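Local coordinates for reticulocyte-binding protein 2a (Plasmodium vivax, PDB 4Z8N), which probably helps the malaria parasite recognise and invade reticulocytes, this chain being the alpha-helical erythrocyte-binding domain of a much longer invasion protein, at residues A[8-13]-A[109-114]; A[35-40]-A[254-259]; A[153-158]-A[230-235]; A[171-176]-A[272-277]. All coordinates share one frame; numbering follows the deposited sequence.

Contact 1: A[8-13]-A[109-114]; sequences LDFSNS and DAYKNC
Phe10 lies against the side chain of Lys112, and the main interaction between 8-13 and 109-114 is this CH-pi contact. The CG of Lys112 stands 3.8 Å from the centroid of the Phe10 ring, 21° off the ring normal, displaced from the centre toward the rim on the CD1 side, where Lys112 CG and Phe10 CD1 come within 3.5 Å. The lysine CB lies by CE1 and CZ of the ring and its CD by CD1, so the chain runs across the face. With CG opposite the backbone N (chi1 176°) and the chain fully extended beyond it, Lys112 carries its ammonium group past the ring.

Strand 9-11 pairs antiparallel with 17-19, Phe10 bonding through its backbone to Ile18, and this small N-terminal hairpin packs against helix 94-115 of the helical erythrocyte-binding domain. Asp9, which does not touch the helix, makes a salt bridge with Arg269 and a hydrogen bond with His221.

Apolar contacts fill the rest. One methyl of Leu8, CD2, sits at the edge of the Tyr111 ring, 3.8 Å from Tyr111 CE2, as the two side chains run past each other in opposite directions. More loosely, Phe10 CZ comes to 4.2 Å from Tyr111 CD2, which lies near the plane of the phenylalanine ring. Two residues beyond Lys112, Cys114 is joined to Cys70 by a disulfide.

Contact 2: A[35-40]-A[254-259]; sequences KYYITY and FDSANF
Tyr37 and Ala257 are the closest pair of backbones here, their CA atoms 7.8 Å apart, where the last residue of helix 26-37 comes up to helix 246-297. Ile38, next along, is the first residue to leave helical backbone angles.

A single side chain spans the gap. Tyr37 has CG opposite its backbone N (chi1 -162°), which sends the ring out from the end of its helix toward the two small residues Ser256 and Ala257. The end of the ring does most of the touching: Tyr37 OH reaches 3.7 Å from Ser256 CB, and Tyr37 CE2 is 4.2 Å from the same carbon. Nearer the root of the ring, Tyr37 CD2 meets the methyl of Ala257, with CB at 4.2 Å. Both neighbours approach the ring obliquely, in van der Waals contact.

Ser256 presents its CB to the phenol, while its OG bonds back to the carbonyl of Leu252 one turn earlier in the same helix. The hydroxyls of Ser256 and Tyr37 stay 3.9 Å apart (OG to OH). Tyr37 is also enclosed by Tyr151, Met154 and Tyr158 of helix 149-162, and its ring meets that of Tyr253 with the planes at about 45°.

By packing an aromatic ring against the small side chains of serine and alanine, the contact joins the end of a short N-terminal helix to the long C-terminal helix, as part of the buried core of the alpha-helical erythrocyte-binding domain.

Contact 3: A[153-158]-A[230-235]; sequences IMLEIY and ENVLKL
Leu155 reaches from helix 149-162 to helix 199-237, and its two methyls make most of the contact. Its CB starts off to one side of the partner helix. Placing CG opposite the backbone N (chi1 -175°) swings the branch point round, and from there the methyls divide the work. CD1 lies against two residues of the partner, three apart: it is 3.7 Å from Leu235 CB and 3.8 Å from Val232 O, with Val232 CG1 farther off at 4.5 Å. CD2 comes down on the backbone of Leu235, 3.8 Å from Leu235 O.

One turn on from Leu155, Tyr158 meets Val232 at its root, with Tyr158 CB 3.9 Å from Val232 CG1, whereas the tyrosine ring leads away to stack on Tyr260 of helix 246-297. Phe259 of that helix touches both Val232 and Leu235, closing the apolar cluster from a third helix.

The axes of the two segments come within 9.7 Å and run at 137° to each other, so the helices are roughly antiparallel but steeply crossed. Aliphatic side chains meshing at such a crossing are typical of the core of an alpha-helical bundle, here near one end of the elongated domain.

Contact 4: A[171-176]-A[272-277]; sequences VNYLST and TTTAAL
Tyr173 and Thr274 slant across each other, the threonine methyl meeting the phenol ring obliquely. The nearest atoms are Tyr173 CE2 and Thr274 CG2, 3.9 Å apart, with Tyr173 CD2 only slightly farther from the same methyl. Leu277 runs past the tyrosine in the opposite direction, bringing its CD1 to 4.1 Å from Tyr173 CE2.

Leu174 meets Leu277 at about a right angle, methyl to methyl, with Leu174 CD2 3.7 Å from Leu277 CD1. Leu277 CD1 therefore touches both the tyrosine ring and the neighbouring leucine. On the buried side Thr222 and Ile214 of helix 199-237 pack against Leu174 and Leu277 respectively.

Having CG opposite the backbone N (chi1 179°) carries the Tyr173 ring over to the other helix, where its hydroxyl picks up a water. That water lies 2.9 Å from Tyr173 OH and donates to the backbone carbonyl of Thr274, 2.8 Å from Thr274 O, so a polar bridge joins the helices beside the apolar contacts. The hydroxyl of Thr274 is engaged within its own helix, with Ala270 O.

The segment axes come no closer than 11.7 Å, at 34°, a fairly wide spacing that tyrosine and leucine side chains span. Running in the same general direction and joined by apolar side chains, with helix 199-237 alongside, the two helices belong to the helical bundle of this erythrocyte-binding domain.

In the fold
From the N terminus, strand 9-11 is met first, and contact 1 closes its loop when helix 94-115 comes to lie against it. The end of helix 26-37 waits much longer, until helix 246-297 arrives in contact 2, so these two loops cross. Contact 3, joining helices 149-162 and 199-237, is nested inside the loop of contact 2 and touches it directly, notably through Tyr37 and Tyr158. Contact 4 opens on helix 168-194 and closes farther along helix 246-297, crossing both contacts 2 and 3. That last helix serves contacts 2 and 4, whose centres are about 31 Å apart, and so links two levels of the elongated domain.

Contact 1: A[8-13]-A[109-114]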
loop_
_atom_site.group_PDB
_atom_site.type_symbol
_atom_site.label_atom_id
_atom_site.label_comp_id
_atom_site.label_asym_id
_atom_site.label_seq_id
_atom_site.Cartn_x
_atom_site.Cartn_y
_atom_site.Cartn_z
ATOM N N LEU A 8 5.444 -4.741 -1.301
ATOM C CA LEU A 8 5.011 -5.599 -0.205
ATOM C C LEU A 8 4.312 -4.831 0.911
ATOM O O LEU A 8 4.950 -4.230 1.772
ATOM C CB LEU A 8 6.193 -6.383 0.371
ATOM C CG LEU A 8 5.790 -7.428 1.417
ATOM C CD1 LEU A 8 4.734 -8.378 0.863
ATOM C CD2 LEU A 8 6.999 -8.203 1.912
ATOM N N ASP A 9 2.987 -4.865 0.876
ATOM C CA ASP A 9 2.157 -4.358 1.958
ATOM C C ASP A 9 1.266 -5.499 2.428
ATOM O O ASP A 9 1.136 -6.504 1.733
ATOM C CB ASP A 9 1.320 -3.162 1.502
ATOM C CG ASP A 9 2.169 -1.963 1.131
ATOM O OD1 ASP A 9 3.233 -1.770 1.756
ATOM O OD2 ASP A 9 1.774 -1.211 0.216
ATOM N N PHE A 10 0.651 -5.351 3.596
ATOM C CA PHE A 10 -0.187 -6.419 4.132
ATOM C C PHE A 10 -1.607 -5.948 4.419
ATOM O O PHE A 10 -1.827 -5.065 5.250
ATOM C CB PHE A 10 0.443 -6.997 5.400
ATOM C CG PHE A 10 1.840 -7.501 5.196
ATOM C CD1 PHE A 10 2.069 -8.699 4.534
ATOM C CD2 PHE A 10 2.927 -6.772 5.650
ATOM C CE1 PHE A 10 3.353 -9.162 4.335
ATOM C CE2 PHE A 10 4.216 -7.229 5.454
ATOM C CZ PHE A 10 4.430 -8.427 4.798
ATOM N N SER A 11 -2.567 -6.540 3.718
ATOM C CA SER A 11 -3.977 -6.265 3.963
ATOM C C SER A 11 -4.559 -7.345 4.869
ATOM O O SER A 11 -3.892 -8.339 5.159
ATOM C CB SER A 11 -4.752 -6.192 2.648
ATOM O OG SER A 11 -5.940 -5.436 2.805
ATOM N N ASN A 12 -5.796 -7.160 5.318
ATOM C CA ASN A 12 -6.387 -8.131 6.232
ATOM C C ASN A 12 -7.905 -8.245 6.182
ATOM O O ASN A 12 -8.546 -7.905 5.185
ATOM C CB ASN A 12 -5.967 -7.813 7.673
ATOM C CG ASN A 12 -6.550 -6.501 8.188
ATOM O OD1 ASN A 12 -7.247 -5.780 7.471
ATOM N ND2 ASN A 12 -6.273 -6.195 9.449
ATOM N N SER A 13 -8.450 -8.738 7.291
ATOM C CA SER A 13 -9.883 -8.885 7.500
ATOM C C SER A 13 -10.660 -7.611 7.179
ATOM O O SER A 13 -11.552 -7.615 6.332
ATOM C CB SER A 13 -10.153 -9.296 8.951
ATOM O OG SER A 13 -9.258 -8.638 9.837
ATOM N N ASP A 109 6.152 -15.323 5.994
ATOM C CA ASP A 109 5.249 -15.319 7.137
ATOM C C ASP A 109 5.903 -14.679 8.359
ATOM O O ASP A 109 5.247 -13.971 9.123
ATOM C CB ASP A 109 4.796 -16.741 7.468
ATOM C CG ASP A 109 3.770 -16.780 8.581
ATOM O OD1 ASP A 109 2.826 -15.962 8.548
ATOM O OD2 ASP A 109 3.910 -17.622 9.491
ATOM N N ALA A 110 7.196 -14.927 8.541
ATOM C CA ALA A 110 7.922 -14.384 9.685
ATOM C C ALA A 110 8.104 -12.872 9.565
ATOM O O ALA A 110 8.000 -12.149 10.555
ATOM C CB ALA A 110 9.275 -15.072 9.835
ATOM N N TYR A 111 8.374 -12.400 8.350
ATOM C CA TYR A 111 8.536 -10.970 8.109
ATOM C C TYR A 111 7.215 -10.237 8.311
ATOM O O TYR A 111 7.180 -9.170 8.919
ATOM C CB TYR A 111 9.079 -10.711 6.698
ATOM C CG TYR A 111 9.299 -9.246 6.386
ATOM C CD1 TYR A 111 10.228 -8.498 7.099
ATOM C CD2 TYR A 111 8.587 -8.613 5.376
ATOM C CE1 TYR A 111 10.437 -7.161 6.822
ATOM C CE2 TYR A 111 8.790 -7.268 5.088
ATOM C CZ TYR A 111 9.718 -6.550 5.816
ATOM O OH TYR A 111 9.933 -5.217 5.543
ATOM N N LYS A 112 6.133 -10.818 7.798
ATOM C CA LYS A 112 4.801 -10.245 7.962
ATOM C C LYS A 112 4.448 -10.062 9.437
ATOM O O LYS A 112 3.893 -9.036 9.827
ATOM C CB LYS A 112 3.750 -11.124 7.279
ATOM C CG LYS A 112 2.318 -10.647 7.482
ATOM C CD LYS A 112 1.325 -11.563 6.786
ATOM C CE LYS A 112 -0.099 -11.049 6.939
ATOM N NZ LYS A 112 -1.089 -11.939 6.271
ATOM N N ASN A 113 4.781 -11.058 10.252
ATOM C CA ASN A 113 4.488 -11.002 11.681
ATOM C C ASN A 113 5.342 -9.970 12.405
ATOM O O ASN A 113 4.879 -9.312 13.337
ATOM C CB ASN A 113 4.679 -12.377 12.319
ATOM C CG ASN A 113 3.581 -13.349 11.939
ATOM O OD1 ASN A 113 2.458 -12.947 11.635
ATOM N ND2 ASN A 113 3.898 -14.638 11.960
ATOM N N CYS A 114 6.592 -9.840 11.977
ATOM C CA CYS A 114 7.498 -8.847 12.539
ATOM C C CYS A 114 6.987 -7.442 12.222
ATOM O O CYS A 114 7.069 -6.535 13.049
ATOM C CB CYS A 114 8.916 -9.049 11.994
ATOM S SG CYS A 114 10.135 -7.831 12.540
#

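Contact 2: A[35-40]-A[254-259]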
loop_
_atom_site.group_PDB
_atom_site.type_symbol
_atom_site.label_atom_id
_atom_site.label_comp_id
_atom_site.label_asym_id
_atom_site.label_seq_id
_atom_site.Cartn_x
_atom_site.Cartn_y
_atom_site.Cartn_z
ATOM N N LYS A 35 -2.766 18.564 10.056
ATOM C CA LYS A 35 -1.778 19.528 10.527
ATOM C C LYS A 35 -1.792 20.835 9.737
ATOM O O LYS A 35 -1.772 21.911 10.329
ATOM C CB LYS A 35 -0.378 18.914 10.490
ATOM C CG LYS A 35 0.715 19.848 10.976
ATOM C CD LYS A 35 2.062 19.146 11.019
ATOM C CE LYS A 35 2.313 18.516 12.377
ATOM N NZ LYS A 35 2.956 19.479 13.319
ATOM N N TYR A 36 -1.838 20.758 8.410
ATOM C CA TYR A 36 -1.869 21.988 7.621
ATOM C C TYR A 36 -3.274 22.309 7.112
ATOM O O TYR A 36 -3.492 23.337 6.468
ATOM C CB TYR A 36 -0.874 21.917 6.457
ATOM C CG TYR A 36 -1.168 20.879 5.399
ATOM C CD1 TYR A 36 -1.929 21.197 4.280
ATOM C CD2 TYR A 36 -0.656 19.593 5.497
ATOM C CE1 TYR A 36 -2.189 20.258 3.299
ATOM C CE2 TYR A 36 -0.912 18.645 4.522
ATOM C CZ TYR A 36 -1.679 18.984 3.425
ATOM O OH TYR A 36 -1.936 18.049 2.448
ATOM N N TYR A 37 -4.227 21.437 7.422
ATOM C CA TYR A 37 -5.628 21.697 7.116
ATOM C C TYR A 37 -6.137 22.894 7.924
ATOM O O TYR A 37 -6.774 23.797 7.381
ATOM C CB TYR A 37 -6.482 20.457 7.411
ATOM C CG TYR A 37 -7.844 20.452 6.746
ATOM C CD1 TYR A 37 -8.848 21.328 7.151
ATOM C CD2 TYR A 37 -8.132 19.557 5.720
ATOM C CE1 TYR A 37 -10.089 21.325 6.545
ATOM C CE2 TYR A 37 -9.375 19.541 5.112
ATOM C CZ TYR A 37 -10.350 20.428 5.530
ATOM O OH TYR A 37 -11.587 20.420 4.928
ATOM N N ILE A 38 -5.841 22.892 9.221
ATOM C CA ILE A 38 -6.372 23.891 10.149
ATOM C C ILE A 38 -5.410 25.051 10.405
ATOM O O ILE A 38 -5.476 25.705 11.449
ATOM C CB ILE A 38 -6.723 23.246 11.502
ATOM C CG1 ILE A 38 -5.482 22.590 12.114
ATOM C CG2 ILE A 38 -7.833 22.224 11.327
ATOM C CD1 ILE A 38 -5.701 22.033 13.507
ATOM N N THR A 39 -4.533 25.313 9.440
ATOM C CA THR A 39 -3.465 26.294 9.608
ATOM C C THR A 39 -3.968 27.724 9.832
ATOM O O THR A 39 -3.236 28.568 10.348
ATOM C CB THR A 39 -2.511 26.284 8.390
ATOM O OG1 THR A 39 -1.492 27.277 8.567
ATOM C CG2 THR A 39 -3.272 26.562 7.101
ATOM N N TYR A 40 -5.214 27.997 9.462
ATOM C CA TYR A 40 -5.751 29.346 9.610
ATOM C C TYR A 40 -6.665 29.492 10.823
ATOM O O TYR A 40 -7.131 30.591 11.131
ATOM C CB TYR A 40 -6.482 29.767 8.336
ATOM C CG TYR A 40 -5.625 30.628 7.440
ATOM C CD1 TYR A 40 -4.797 30.061 6.477
ATOM C CD2 TYR A 40 -5.622 32.009 7.576
ATOM C CE1 TYR A 40 -4.003 30.850 5.666
ATOM C CE2 TYR A 40 -4.835 32.804 6.771
ATOM C CZ TYR A 40 -4.030 32.222 5.819
ATOM O OH TYR A 40 -3.248 33.019 5.020
ATOM N N PHE A 254 -12.859 16.463 8.824
ATOM C CA PHE A 254 -12.299 15.136 9.044
ATOM C C PHE A 254 -12.596 14.184 7.889
ATOM O O PHE A 254 -11.741 13.392 7.499
ATOM C CB PHE A 254 -12.825 14.548 10.357
ATOM C CG PHE A 254 -12.383 15.303 11.585
ATOM C CD1 PHE A 254 -11.340 16.215 11.522
ATOM C CD2 PHE A 254 -13.012 15.097 12.801
ATOM C CE1 PHE A 254 -10.934 16.908 12.650
ATOM C CE2 PHE A 254 -12.611 15.787 13.933
ATOM C CZ PHE A 254 -11.571 16.694 13.856
ATOM N N ASP A 255 -13.807 14.260 7.347
ATOM C CA ASP A 255 -14.182 13.429 6.207
ATOM C C ASP A 255 -13.323 13.748 4.988
ATOM O O ASP A 255 -12.870 12.846 4.287
ATOM C CB ASP A 255 -15.663 13.612 5.870
ATOM C CG ASP A 255 -16.579 12.900 6.850
ATOM O OD1 ASP A 255 -16.077 12.379 7.868
ATOM O OD2 ASP A 255 -17.803 12.869 6.606
ATOM N N SER A 256 -13.101 15.036 4.748
ATOM C CA SER A 256 -12.295 15.491 3.620
ATOM C C SER A 256 -10.861 14.997 3.720
ATOM O O SER A 256 -10.316 14.443 2.766
ATOM C CB SER A 256 -12.305 17.018 3.537
ATOM O OG SER A 256 -13.618 17.501 3.344
ATOM N N ALA A 257 -10.255 15.212 4.882
ATOM C CA ALA A 257 -8.865 14.843 5.100
ATOM C C ALA A 257 -8.684 13.331 5.047
ATOM O O ALA A 257 -7.677 12.841 4.542
ATOM C CB ALA A 257 -8.375 15.391 6.431
ATOM N N ASN A 258 -9.666 12.599 5.561
ATOM C CA ASN A 258 -9.604 11.141 5.567
ATOM C C ASN A 258 -9.717 10.553 4.161
ATOM O O ASN A 258 -9.040 9.582 3.831
ATOM C CB ASN A 258 -10.701 10.567 6.468
ATOM C CG ASN A 258 -10.630 9.058 6.580
ATOM O OD1 ASN A 258 -9.738 8.514 7.232
ATOM N ND2 ASN A 258 -11.575 8.373 5.947
ATOM N N PHE A 259 -10.573 11.143 3.336
ATOM C CA PHE A 259 -10.711 10.710 1.948
ATOM C C PHE A 259 -9.421 10.933 1.162
ATOM O O PHE A 259 -8.998 10.073 0.386
ATOM C CB PHE A 259 -11.873 11.444 1.270
ATOM C CG PHE A 259 -13.228 10.928 1.664
ATOM C CD1 PHE A 259 -13.424 9.580 1.920
ATOM C CD2 PHE A 259 -14.306 11.790 1.779
ATOM C CE1 PHE A 259 -14.670 9.103 2.282
ATOM C CE2 PHE A 259 -15.554 11.319 2.143
ATOM C CZ PHE A 259 -15.736 9.975 2.394
#

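Contact 3: A[153-158]-A[230-235]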
loop_
_atom_site.group_PDB
_atom_site.type_symbol
_atom_site.label_atom_id
_atom_site.label_comp_id
_atom_site.label_asym_id
_atom_site.label_seq_id
_atom_site.Cartn_x
_atom_site.Cartn_y
_atom_site.Cartn_z
ATOM N N ILE A 153 -11.637 25.746 0.588
ATOM C CA ILE A 153 -10.265 25.868 0.097
ATOM C C ILE A 153 -9.588 24.506 0.002
ATOM O O ILE A 153 -9.040 24.144 -1.041
ATOM C CB ILE A 153 -9.418 26.781 1.001
ATOM C CG1 ILE A 153 -9.918 28.223 0.917
ATOM C CG2 ILE A 153 -7.948 26.704 0.610
ATOM C CD1 ILE A 153 -9.872 28.798 -0.478
ATOM N N MET A 154 -9.634 23.757 1.097
ATOM C CA MET A 154 -8.988 22.453 1.163
ATOM C C MET A 154 -9.621 21.462 0.195
ATOM O O MET A 154 -8.926 20.639 -0.399
ATOM C CB MET A 154 -9.045 21.903 2.588
ATOM C CG MET A 154 -8.211 22.682 3.592
ATOM S SD MET A 154 -6.478 22.784 3.107
ATOM C CE MET A 154 -6.080 21.045 2.924
ATOM N N LEU A 155 -10.940 21.541 0.043
ATOM C CA LEU A 155 -11.650 20.663 -0.879
ATOM C C LEU A 155 -11.179 20.919 -2.304
ATOM O O LEU A 155 -10.983 19.986 -3.078
ATOM C CB LEU A 155 -13.167 20.863 -0.772
ATOM C CG LEU A 155 -14.026 19.909 -1.611
ATOM C CD1 LEU A 155 -13.762 18.463 -1.217
ATOM C CD2 LEU A 155 -15.505 20.240 -1.484
ATOM N N GLU A 156 -10.990 22.191 -2.638
ATOM C CA GLU A 156 -10.507 22.575 -3.957
ATOM C C GLU A 156 -9.094 22.049 -4.183
ATOM O O GLU A 156 -8.748 21.615 -5.283
ATOM C CB GLU A 156 -10.542 24.096 -4.124
ATOM C CG GLU A 156 -10.110 24.578 -5.499
ATOM C CD GLU A 156 -11.010 24.066 -6.608
ATOM O OE1 GLU A 156 -12.234 23.956 -6.380
ATOM O OE2 GLU A 156 -10.492 23.767 -7.704
ATOM N N ILE A 157 -8.281 22.088 -3.133
ATOM C CA ILE A 157 -6.931 21.545 -3.194
ATOM C C ILE A 157 -6.971 20.037 -3.414
ATOM O O ILE A 157 -6.248 19.509 -4.258
ATOM C CB ILE A 157 -6.136 21.861 -1.916
ATOM C CG1 ILE A 157 -5.958 23.375 -1.772
ATOM C CG2 ILE A 157 -4.785 21.163 -1.942
ATOM C CD1 ILE A 157 -5.183 23.791 -0.545
ATOM N N TYR A 158 -7.829 19.350 -2.663
ATOM C CA TYR A 158 -7.965 17.898 -2.777
ATOM C C TYR A 158 -8.493 17.477 -4.144
ATOM O O TYR A 158 -7.993 16.528 -4.748
ATOM C CB TYR A 158 -8.889 17.352 -1.685
ATOM C CG TYR A 158 -8.306 17.408 -0.293
ATOM C CD1 TYR A 158 -6.942 17.569 -0.096
ATOM C CD2 TYR A 158 -9.121 17.290 0.826
ATOM C CE1 TYR A 158 -6.405 17.617 1.173
ATOM C CE2 TYR A 158 -8.591 17.335 2.102
ATOM C CZ TYR A 158 -7.233 17.499 2.269
ATOM O OH TYR A 158 -6.696 17.549 3.533
ATOM N N GLU A 230 -13.232 9.348 -5.712
ATOM C CA GLU A 230 -14.652 9.533 -5.999
ATOM C C GLU A 230 -15.376 10.248 -4.864
ATOM O O GLU A 230 -16.273 11.052 -5.106
ATOM C CB GLU A 230 -15.322 8.187 -6.279
ATOM C CG GLU A 230 -14.955 7.587 -7.625
ATOM C CD GLU A 230 -15.641 6.260 -7.877
ATOM O OE1 GLU A 230 -16.296 5.743 -6.949
ATOM O OE2 GLU A 230 -15.526 5.738 -9.005
ATOM N N ASN A 231 -14.988 9.958 -3.627
ATOM C CA ASN A 231 -15.609 10.615 -2.483
ATOM C C ASN A 231 -15.215 12.085 -2.396
ATOM O O ASN A 231 -16.042 12.932 -2.060
ATOM C CB ASN A 231 -15.250 9.893 -1.184
ATOM C CG ASN A 231 -16.130 8.685 -0.932
ATOM O OD1 ASN A 231 -17.309 8.822 -0.614
ATOM N ND2 ASN A 231 -15.560 7.495 -1.078
ATOM N N VAL A 232 -13.955 12.383 -2.700
ATOM C CA VAL A 232 -13.495 13.766 -2.765
ATOM C C VAL A 232 -14.297 14.518 -3.819
ATOM O O VAL A 232 -14.793 15.617 -3.570
ATOM C CB VAL A 232 -11.987 13.862 -3.090
ATOM C CG1 VAL A 232 -11.624 15.266 -3.551
ATOM C CG2 VAL A 232 -11.152 13.468 -1.883
ATOM N N LEU A 233 -14.434 13.906 -4.991
ATOM C CA LEU A 233 -15.192 14.503 -6.082
ATOM C C LEU A 233 -16.672 14.624 -5.732
ATOM O O LEU A 233 -17.347 15.558 -6.173
ATOM C CB LEU A 233 -15.016 13.687 -7.363
ATOM C CG LEU A 233 -13.605 13.670 -7.953
ATOM C CD1 LEU A 233 -13.579 12.905 -9.270
ATOM C CD2 LEU A 233 -13.092 15.091 -8.142
ATOM N N LYS A 234 -17.176 13.686 -4.936
ATOM C CA LYS A 234 -18.576 13.726 -4.529
ATOM C C LYS A 234 -18.846 14.902 -3.590
ATOM O O LYS A 234 -19.892 15.545 -3.677
ATOM C CB LYS A 234 -18.995 12.411 -3.865
ATOM C CG LYS A 234 -20.304 12.520 -3.093
ATOM C CD LYS A 234 -21.034 11.194 -3.000
ATOM C CE LYS A 234 -22.542 11.412 -3.029
ATOM N NZ LYS A 234 -22.903 12.785 -3.497
ATOM N N LEU A 235 -17.895 15.187 -2.706
ATOM C CA LEU A 235 -18.028 16.299 -1.768
ATOM C C LEU A 235 -18.197 17.629 -2.499
ATOM O O LEU A 235 -18.879 18.532 -2.012
ATOM C CB LEU A 235 -16.816 16.362 -0.838
ATOM C CG LEU A 235 -16.687 15.208 0.156
ATOM C CD1 LEU A 235 -15.458 15.392 1.034
ATOM C CD2 LEU A 235 -17.949 15.086 1.003
#

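Contact 4: A[171-176]-A[272-277]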
loop_
_atom_site.group_PDB
_atom_site.type_symbol
_atom_site.label_atom_id
_atom_site.label_comp_id
_atom_site.label_asym_id
_atom_site.label_seq_id
_atom_site.Cartn_x
_atom_site.Cartn_y
_atom_site.Cartn_z
ATOM N N VAL A 171 -5.563 0.394 -13.302
ATOM C CA VAL A 171 -6.568 -0.659 -13.247
ATOM C C VAL A 171 -6.543 -1.546 -14.481
ATOM O O VAL A 171 -6.526 -2.772 -14.371
ATOM C CB VAL A 171 -7.981 -0.072 -13.099
ATOM C CG1 VAL A 171 -9.003 -1.186 -12.921
ATOM C CG2 VAL A 171 -8.031 0.897 -11.933
ATOM N N ASN A 172 -6.548 -0.920 -15.653
ATOM C CA ASN A 172 -6.550 -1.656 -16.910
ATOM C C ASN A 172 -5.272 -2.458 -17.090
ATOM O O ASN A 172 -5.306 -3.580 -17.589
ATOM C CB ASN A 172 -6.745 -0.707 -18.094
ATOM C CG ASN A 172 -8.125 -0.083 -18.115
ATOM O OD1 ASN A 172 -9.083 -0.649 -17.586
ATOM N ND2 ASN A 172 -8.236 1.089 -18.727
ATOM N N TYR A 173 -4.145 -1.890 -16.676
ATOM C CA TYR A 173 -2.884 -2.614 -16.761
ATOM C C TYR A 173 -2.901 -3.847 -15.861
ATOM O O TYR A 173 -2.607 -4.952 -16.314
ATOM C CB TYR A 173 -1.703 -1.714 -16.395
ATOM C CG TYR A 173 -0.370 -2.430 -16.451
ATOM C CD1 TYR A 173 0.053 -3.057 -17.617
ATOM C CD2 TYR A 173 0.461 -2.483 -15.339
ATOM C CE1 TYR A 173 1.268 -3.718 -17.674
ATOM C CE2 TYR A 173 1.677 -3.139 -15.386
ATOM C CZ TYR A 173 2.076 -3.754 -16.556
ATOM O OH TYR A 173 3.285 -4.408 -16.607
ATOM N N LEU A 174 -3.249 -3.652 -14.589
ATOM C CA LEU A 174 -3.309 -4.755 -13.630
ATOM C C LEU A 174 -4.241 -5.865 -14.102
ATOM O O LEU A 174 -3.889 -7.043 -14.054
ATOM C CB LEU A 174 -3.761 -4.253 -12.257
ATOM C CG LEU A 174 -2.809 -3.311 -11.521
ATOM C CD1 LEU A 174 -3.369 -2.937 -10.153
ATOM C CD2 LEU A 174 -1.437 -3.941 -11.388
ATOM N N SER A 175 -5.425 -5.474 -14.562
ATOM C CA SER A 175 -6.436 -6.421 -15.019
ATOM C C SER A 175 -5.977 -7.198 -16.254
ATOM O O SER A 175 -6.199 -8.405 -16.361
ATOM C CB SER A 175 -7.741 -5.683 -15.318
ATOM O OG SER A 175 -8.693 -6.539 -15.922
ATOM N N THR A 176 -5.335 -6.499 -17.183
ATOM C CA THR A 176 -4.900 -7.112 -18.430
ATOM C C THR A 176 -3.693 -8.022 -18.202
ATOM O O THR A 176 -3.606 -9.111 -18.773
ATOM C CB THR A 176 -4.565 -6.041 -19.485
ATOM O OG1 THR A 176 -5.732 -5.252 -19.740
ATOM C CG2 THR A 176 -4.126 -6.679 -20.781
ATOM N N THR A 272 5.041 2.344 -7.479
ATOM C CA THR A 272 6.180 1.434 -7.364
ATOM C C THR A 272 5.800 -0.022 -7.636
ATOM O O THR A 272 6.639 -0.821 -8.045
ATOM C CB THR A 272 6.834 1.534 -5.971
ATOM O OG1 THR A 272 5.843 1.348 -4.955
ATOM C CG2 THR A 272 7.486 2.898 -5.785
ATOM N N THR A 273 4.532 -0.356 -7.412
ATOM C CA THR A 273 4.020 -1.697 -7.688
ATOM C C THR A 273 4.136 -2.031 -9.175
ATOM O O THR A 273 4.509 -3.144 -9.550
ATOM C CB THR A 273 2.550 -1.830 -7.234
ATOM O OG1 THR A 273 2.497 -1.904 -5.805
ATOM C CG2 THR A 273 1.909 -3.075 -7.816
ATOM N N THR A 274 3.832 -1.046 -10.013
ATOM C CA THR A 274 3.913 -1.192 -11.462
ATOM C C THR A 274 5.341 -1.478 -11.925
ATOM O O THR A 274 5.566 -2.322 -12.795
ATOM C CB THR A 274 3.399 0.076 -12.170
ATOM O OG1 THR A 274 2.074 0.373 -11.713
ATOM C CG2 THR A 274 3.388 -0.110 -13.684
ATOM N N ALA A 275 6.301 -0.769 -11.340
ATOM C CA ALA A 275 7.708 -0.945 -11.681
ATOM C C ALA A 275 8.197 -2.339 -11.301
ATOM O O ALA A 275 9.059 -2.911 -11.970
ATOM C CB ALA A 275 8.557 0.116 -10.998
ATOM N N ALA A 276 7.651 -2.877 -10.217
ATOM C CA ALA A 276 8.022 -4.214 -9.776
ATOM C C ALA A 276 7.538 -5.251 -10.785
ATOM O O ALA A 276 8.250 -6.199 -11.103
ATOM C CB ALA A 276 7.458 -4.499 -8.396
ATOM N N LEU A 277 6.329 -5.055 -11.299
ATOM C CA LEU A 277 5.768 -5.958 -12.299
ATOM C C LEU A 277 6.603 -5.987 -13.576
ATOM O O LEU A 277 6.781 -7.043 -14.185
ATOM C CB LEU A 277 4.331 -5.559 -12.622
ATOM C CG LEU A 277 3.329 -5.821 -11.499
ATOM C CD1 LEU A 277 1.970 -5.273 -11.877
ATOM C CD2 LEU A 277 3.250 -7.313 -11.206
HETATM O O HOH W 1 5.362 -2.725 -15.559
#